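Local coordinates for spermidine synthase (Corynebacterium glutamicum ATCC 13032, PDB 3GJY), which probably transfers an aminopropyl group from decarboxylated S-adenosylmethionine to putrescine to make spermidine, at residues Thr179-Glu184 against Ala288-Val293; His222-Ala227 against Thr247-Ser252. One frame throughout, in Å; residues are numbered along the deposited sequence. Where two conformers were deposited one is given.

Contact 1: residues Thr179-Glu184 against Ala288-Val293; sequences TVEFFE and ARHDGV
At the N-terminal end of helix 180-189 the tail segment 288-293 runs past in an extended form, its Arg289 O taking the hydrogen bond of Val180 N (2.9 Å). The motif is an N-cap whose first-turn amide is taken by the tail backbone, with Thr179 as the capping residue. Its chi1 of 59° sets OG1 between the backbone N and the carbonyl carbon, where the oxygen accepts from Phe182 N and gives its own proton to Asp291 OD1 at 2.8 Å, reaching that oxygen from above the carboxylate plane. Arg149, of helix 148-153, forms a salt bridge with OD2 of the same aspartate.

Glu181 divides its carboxylate between two neighbours in the tail. Bent at chi2 (79°), the chain folds back so that OE1 receives Asp291 N at 2.8 Å, well above the carboxylate plane, and OE2 receives His290 ND1. The proximity of Glu181 and Asp291, with Glu181 OE1 and Asp291 OD1 3.7 Å apart, should be unfavourable in itself; the N-H donors and Arg149 probably offset it.

Val180 lies alongside His290, pointing the same way, with Val180 CG2 over one face of the imidazole and 3.7 Å from Ala288 CB. Helix 207-219 adjoins this apolar patch through Glu218. The carboxylate of Glu181 stands 66° from the ring, yet His290 ND1 meets Glu181 OE2 on that oxygen's syn side, somewhat out of the carboxylate plane, while OE2 lies almost in the ring plane, in a nearly straight bond of 2.8 Å.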
loop_
_atom_site.group_PDB
_atom_site.type_symbol
_atom_site.label_atom_id
_atom_site.label_comp_id
_atom_site.label_asym_id
_atom_site.label_seq_id
_atom_site.Cartn_x
_atom_site.Cartn_y
_atom_site.Cartn_z
ATOM N N THR A 179 -4.165 4.720 13.622
ATOM C CA THR A 179 -4.917 4.572 14.858
ATOM C C THR A 179 -5.997 3.514 14.740
ATOM O O THR A 179 -6.474 3.159 13.640
ATOM C CB THR A 179 -5.624 5.881 15.242
ATOM O OG1 THR A 179 -6.516 6.241 14.175
ATOM C CG2 THR A 179 -4.630 6.982 15.464
ATOM N N VAL A 180 -6.442 3.064 15.909
ATOM C CA VAL A 180 -7.553 2.117 15.997
ATOM C C VAL A 180 -8.782 2.677 15.272
ATOM O O VAL A 180 -9.461 1.954 14.536
ATOM C CB VAL A 180 -7.863 1.829 17.464
ATOM C CG1 VAL A 180 -9.249 1.126 17.609
ATOM C CG2 VAL A 180 -6.703 1.003 18.109
ATOM N N GLU A 181 -9.027 3.975 15.414
ATOM C CA GLU A 181 -10.197 4.568 14.763
ATOM C C GLU A 181 -10.090 4.474 13.242
ATOM O O GLU A 181 -11.072 4.147 12.570
ATOM C CB GLU A 181 -10.378 6.037 15.199
ATOM C CG GLU A 181 -10.829 6.201 16.673
ATOM C CD GLU A 181 -9.693 6.042 17.662
ATOM O OE1 GLU A 181 -8.498 6.073 17.270
ATOM O OE2 GLU A 181 -10.016 5.889 18.873
ATOM N N PHE A 182 -8.895 4.727 12.703
ATOM C CA PHE A 182 -8.686 4.564 11.263
ATOM C C PHE A 182 -8.926 3.124 10.832
ATOM O O PHE A 182 -9.649 2.898 9.869
ATOM C CB PHE A 182 -7.283 5.011 10.863
ATOM C CG PHE A 182 -6.934 4.693 9.434
ATOM C CD1 PHE A 182 -7.549 5.366 8.374
ATOM C CD2 PHE A 182 -5.989 3.705 9.147
ATOM C CE1 PHE A 182 -7.204 5.050 7.048
ATOM C CE2 PHE A 182 -5.647 3.408 7.845
ATOM C CZ PHE A 182 -6.253 4.058 6.800
ATOM N N PHE A 183 -8.376 2.177 11.582
ATOM C CA PHE A 183 -8.543 0.759 11.236
ATOM C C PHE A 183 -10.011 0.340 11.320
ATOM O O PHE A 183 -10.477 -0.440 10.493
ATOM C CB PHE A 183 -7.670 -0.158 12.103
ATOM C CG PHE A 183 -6.197 0.155 11.986
ATOM C CD1 PHE A 183 -5.608 0.387 10.737
ATOM C CD2 PHE A 183 -5.404 0.246 13.138
ATOM C CE1 PHE A 183 -4.243 0.715 10.654
ATOM C CE2 PHE A 183 -4.055 0.552 13.062
ATOM C CZ PHE A 183 -3.482 0.803 11.827
ATOM N N GLU A 184 -10.754 0.916 12.283
ATOM C CA GLU A 184 -12.185 0.609 12.408
ATOM C C GLU A 184 -12.965 1.104 11.189
ATOM O O GLU A 184 -13.902 0.412 10.723
ATOM C CB GLU A 184 -12.819 1.224 13.680
ATOM C CG GLU A 184 -12.376 0.540 14.999
ATOM C CD GLU A 184 -13.080 -0.814 15.321
ATOM O OE1 GLU A 184 -13.720 -1.446 14.435
ATOM O OE2 GLU A 184 -12.953 -1.258 16.493
ATOM N N ALA A 288 -1.432 0.175 21.125
ATOM C CA ALA A 288 -2.186 0.731 20.007
ATOM C C ALA A 288 -2.278 2.234 20.137
ATOM O O ALA A 288 -2.283 2.788 21.249
ATOM C CB ALA A 288 -3.583 0.129 19.951
ATOM N N ARG A 289 -2.375 2.876 18.985
ATOM C CA ARG A 289 -2.579 4.338 18.931
ATOM C C ARG A 289 -4.040 4.687 18.711
ATOM O O ARG A 289 -4.781 3.941 18.053
ATOM C CB ARG A 289 -1.785 4.969 17.804
ATOM C CG ARG A 289 -0.283 4.709 17.904
ATOM C CD ARG A 289 0.400 5.284 16.707
ATOM N NE ARG A 289 1.853 5.189 16.793
ATOM C CZ ARG A 289 2.666 5.516 15.799
ATOM N NH1 ARG A 289 2.176 5.942 14.632
ATOM N NH2 ARG A 289 3.987 5.411 15.974
ATOM N N HIS A 290 -4.432 5.835 19.253
ATOM C CA HIS A 290 -5.774 6.383 19.085
ATOM C C HIS A 290 -5.692 7.800 18.555
ATOM O O HIS A 290 -4.689 8.498 18.756
ATOM C CB HIS A 290 -6.550 6.331 20.402
ATOM C CG HIS A 290 -6.983 4.952 20.747
ATOM N ND1 HIS A 290 -8.208 4.450 20.375
ATOM C CD2 HIS A 290 -6.323 3.934 21.357
ATOM C CE1 HIS A 290 -8.313 3.203 20.798
ATOM N NE2 HIS A 290 -7.178 2.860 21.377
ATOM N N ASP A 291 -6.748 8.220 17.862
ATOM C CA ASP A 291 -6.851 9.607 17.412
ATOM C C ASP A 291 -6.651 10.535 18.602
ATOM O O ASP A 291 -7.133 10.259 19.701
ATOM C CB ASP A 291 -8.240 9.890 16.841
ATOM C CG ASP A 291 -8.482 9.223 15.487
ATOM O OD1 ASP A 291 -7.530 8.739 14.838
ATOM O OD2 ASP A 291 -9.643 9.236 15.088
ATOM N N GLY A 292 -5.919 11.609 18.348
ATOM C CA GLY A 292 -5.760 12.670 19.327
ATOM C C GLY A 292 -7.055 13.403 19.633
ATOM O O GLY A 292 -8.018 13.394 18.840
ATOM N N VAL A 293 -7.082 14.034 20.800
ATOM C CA VAL A 293 -8.189 14.904 21.188
ATOM C C VAL A 293 -8.312 16.043 20.162
ATOM O O VAL A 293 -7.327 16.414 19.502
ATOM C CB VAL A 293 -8.003 15.454 22.647
ATOM C CG1 VAL A 293 -6.920 16.530 22.713
ATOM C CG2 VAL A 293 -9.320 15.967 23.232
HETATM O O HOH W 1 -10.106 8.659 19.881
#

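Contact 2: residues His222-Ala227 against Thr247-Ser252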
loop_
_atom_site.group_PDB
_atom_site.type_symbol
_atom_site.label_atom_id
_atom_site.label_comp_id
_atom_site.label_asym_id
_atom_site.label_seq_id
_atom_site.Cartn_x
_atom_site.Cartn_y
_atom_site.Cartn_z
ATOM N N HIS A 222 -7.154 -11.389 12.236
ATOM C CA HIS A 222 -5.891 -12.014 11.778
ATOM C C HIS A 222 -4.960 -10.967 11.185
ATOM O O HIS A 222 -5.415 -9.967 10.624
ATOM C CB HIS A 222 -6.148 -13.144 10.764
ATOM C CG HIS A 222 -7.074 -14.186 11.286
ATOM N ND1 HIS A 222 -6.701 -15.047 12.295
ATOM C CD2 HIS A 222 -8.376 -14.446 11.016
ATOM C CE1 HIS A 222 -7.729 -15.817 12.603
ATOM N NE2 HIS A 222 -8.759 -15.476 11.845
ATOM N N VAL A 223 -3.657 -11.214 11.332
ATOM C CA VAL A 223 -2.607 -10.320 10.797
ATOM C C VAL A 223 -1.447 -11.129 10.282
ATOM O O VAL A 223 -1.222 -12.261 10.709
ATOM C CB VAL A 223 -2.087 -9.322 11.867
ATOM C CG1 VAL A 223 -3.126 -8.211 12.187
ATOM C CG2 VAL A 223 -1.693 -10.073 13.160
ATOM N N ALA A 224 -0.697 -10.526 9.360
ATOM C CA ALA A 224 0.525 -11.106 8.821
ATOM C C ALA A 224 1.373 -9.982 8.265
ATOM O O ALA A 224 0.874 -8.855 8.052
ATOM C CB ALA A 224 0.202 -12.119 7.705
ATOM N N VAL A 225 2.651 -10.277 8.034
ATOM C CA VAL A 225 3.546 -9.266 7.494
ATOM C C VAL A 225 4.486 -9.810 6.415
ATOM O O VAL A 225 4.746 -11.017 6.327
ATOM C CB VAL A 225 4.363 -8.498 8.613
ATOM C CG1 VAL A 225 3.498 -7.824 9.677
ATOM C CG2 VAL A 225 5.425 -9.322 9.181
ATOM N N ILE A 226 4.965 -8.892 5.588
ATOM C CA ILE A 226 6.091 -9.142 4.699
ATOM C C ILE A 226 7.162 -8.115 4.974
ATOM O O ILE A 226 6.925 -6.915 4.932
ATOM C CB ILE A 226 5.671 -9.106 3.227
ATOM C CG1 ILE A 226 4.758 -10.308 2.880
ATOM C CG2 ILE A 226 6.937 -9.187 2.323
ATOM C CD1 ILE A 226 3.980 -10.126 1.623
ATOM N N ALA A 227 8.356 -8.592 5.332
ATOM C CA ALA A 227 9.355 -7.717 5.936
ATOM C C ALA A 227 10.671 -7.750 5.229
ATOM O O ALA A 227 11.070 -8.793 4.687
ATOM C CB ALA A 227 9.571 -8.106 7.414
ATOM N N THR A 247 -10.237 -12.962 7.597
ATOM C CA THR A 247 -9.859 -14.240 6.986
ATOM C C THR A 247 -8.455 -14.628 7.476
ATOM O O THR A 247 -7.561 -13.780 7.528
ATOM C CB THR A 247 -9.859 -14.104 5.443
ATOM O OG1 THR A 247 -11.149 -13.683 5.003
ATOM C CG2 THR A 247 -9.481 -15.426 4.724
ATOM N N GLU A 248 -8.277 -15.899 7.878
ATOM C CA GLU A 248 -6.955 -16.385 8.262
ATOM C C GLU A 248 -5.914 -16.216 7.162
ATOM O O GLU A 248 -6.207 -16.446 6.002
ATOM C CB GLU A 248 -7.029 -17.879 8.630
ATOM C CG GLU A 248 -7.839 -18.146 9.850
ATOM C CD GLU A 248 -7.779 -19.581 10.264
ATOM O OE1 GLU A 248 -6.691 -20.030 10.685
ATOM O OE2 GLU A 248 -8.826 -20.244 10.177
ATOM N N PHE A 249 -4.718 -15.783 7.547
ATOM C CA PHE A 249 -3.576 -15.746 6.652
ATOM C C PHE A 249 -2.890 -17.099 6.633
ATOM O O PHE A 249 -3.024 -17.911 7.572
ATOM C CB PHE A 249 -2.612 -14.643 7.092
ATOM C CG PHE A 249 -3.152 -13.251 6.834
ATOM C CD1 PHE A 249 -3.259 -12.760 5.521
ATOM C CD2 PHE A 249 -3.649 -12.493 7.864
ATOM C CE1 PHE A 249 -3.786 -11.496 5.273
ATOM C CE2 PHE A 249 -4.163 -11.218 7.617
ATOM C CZ PHE A 249 -4.256 -10.741 6.320
ATOM N N PHE A 250 -2.138 -17.340 5.574
ATOM C CA PHE A 250 -1.435 -18.617 5.415
ATOM C C PHE A 250 -0.422 -18.807 6.558
ATOM O O PHE A 250 0.168 -17.849 7.084
ATOM C CB PHE A 250 -0.806 -18.689 4.011
ATOM C CG PHE A 250 -1.834 -18.628 2.900
ATOM C CD1 PHE A 250 -2.754 -19.660 2.728
ATOM C CD2 PHE A 250 -1.895 -17.536 2.053
ATOM C CE1 PHE A 250 -3.715 -19.609 1.704
ATOM C CE2 PHE A 250 -2.852 -17.474 1.026
ATOM C CZ PHE A 250 -3.745 -18.518 0.856
ATOM N N SER A 251 -0.258 -20.050 6.984
ATOM C CA SER A 251 0.746 -20.358 7.983
ATOM C C SER A 251 2.084 -20.518 7.312
ATOM O O SER A 251 2.144 -20.859 6.132
ATOM C CB SER A 251 0.401 -21.661 8.682
ATOM O OG SER A 251 -0.666 -21.468 9.588
ATOM N N SER A 252 3.141 -20.283 8.078
ATOM C CA SER A 252 4.488 -20.423 7.587
ATOM C C SER A 252 4.779 -21.804 7.023
ATOM O O SER A 252 5.557 -21.926 6.084
ATOM C CB SER A 252 5.496 -20.023 8.666
ATOM O OG SER A 252 5.723 -18.627 8.532
#
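In the mixed sheet of this Rossmann-like domain, strand 238-245 runs antiparallel between strands 194-202 and 222-227, as in class I methyltransferase folds, and the first half of strand 222-227 is flanked by the loop that leaves strand 238-245 on its way to helix 255-264. No hydrogen bond joins the two segments; side chains laid against rings and backbone do the work, chiefly His222, Ala224, Glu248 and Phe249.

Phe249 reaches from the loop onto the strand. With CG beside its own backbone N and anti to the carbonyl carbon (chi1 -71°), the ring is carried to Ala224, whose methyl sits over one face, Ala224 CB 3.6 Å from Phe249 CG, a CH-pi contact. The CD2-CE2 edge lies against the strand backbone: CD2 of Phe249 comes within 3.5 Å of Val223 C, and CE2 approaches His222 O at the ring edge, also at 3.5 Å. Tyr273 of strand 272-274 and Met243 of strand 238-245 also touch Phe249, so this aromatic joins the loop to three neighbouring strands.

At the start of the strand, His222 sets its imidazole against the loop backbone. His222 CD2 lies 3.5 Å from Thr247 C, while His222 CB rests 3.6 Å from Thr247 O. ND1 is hydrogen-bonded to Glu276, which should help hold the ring's rotation, and Thr247 OG1 is likewise engaged, with Gly193 O.

Glu248 points its CB away from the strand, but its aliphatic part still covers the imidazole. The carboxylate does not pair with the histidine: His222 NE2 and Glu248 OE2 remain 5.1 Å apart. What touches instead is the methylene, Glu248 CG lying over one face of the imidazole, toward the rim, 3.5 Å from His222 NE2.

Contact 2 is nested along the chain inside the loop that contact 1 closes: 179-184 comes first, then 222-227 and 247-252, and finally 288-293. Their centres are 22 Å apart and their nearest atoms about 9 Å, so the two do not touch. Helix 207-219 connects them: it packs beside contact 1 and leads directly into strand 222-227 of contact 2. Contact 1 lies at the start of helix 180-189, which precedes strand 194-202, whereas contact 2 lies at the antiparallel end of the eight-stranded sheet. Contact 1 ties the C-terminal tail to the Rossmann-like domain by hydrogen bonds, while contact 2 packs a loop of the domain on one of its own strands.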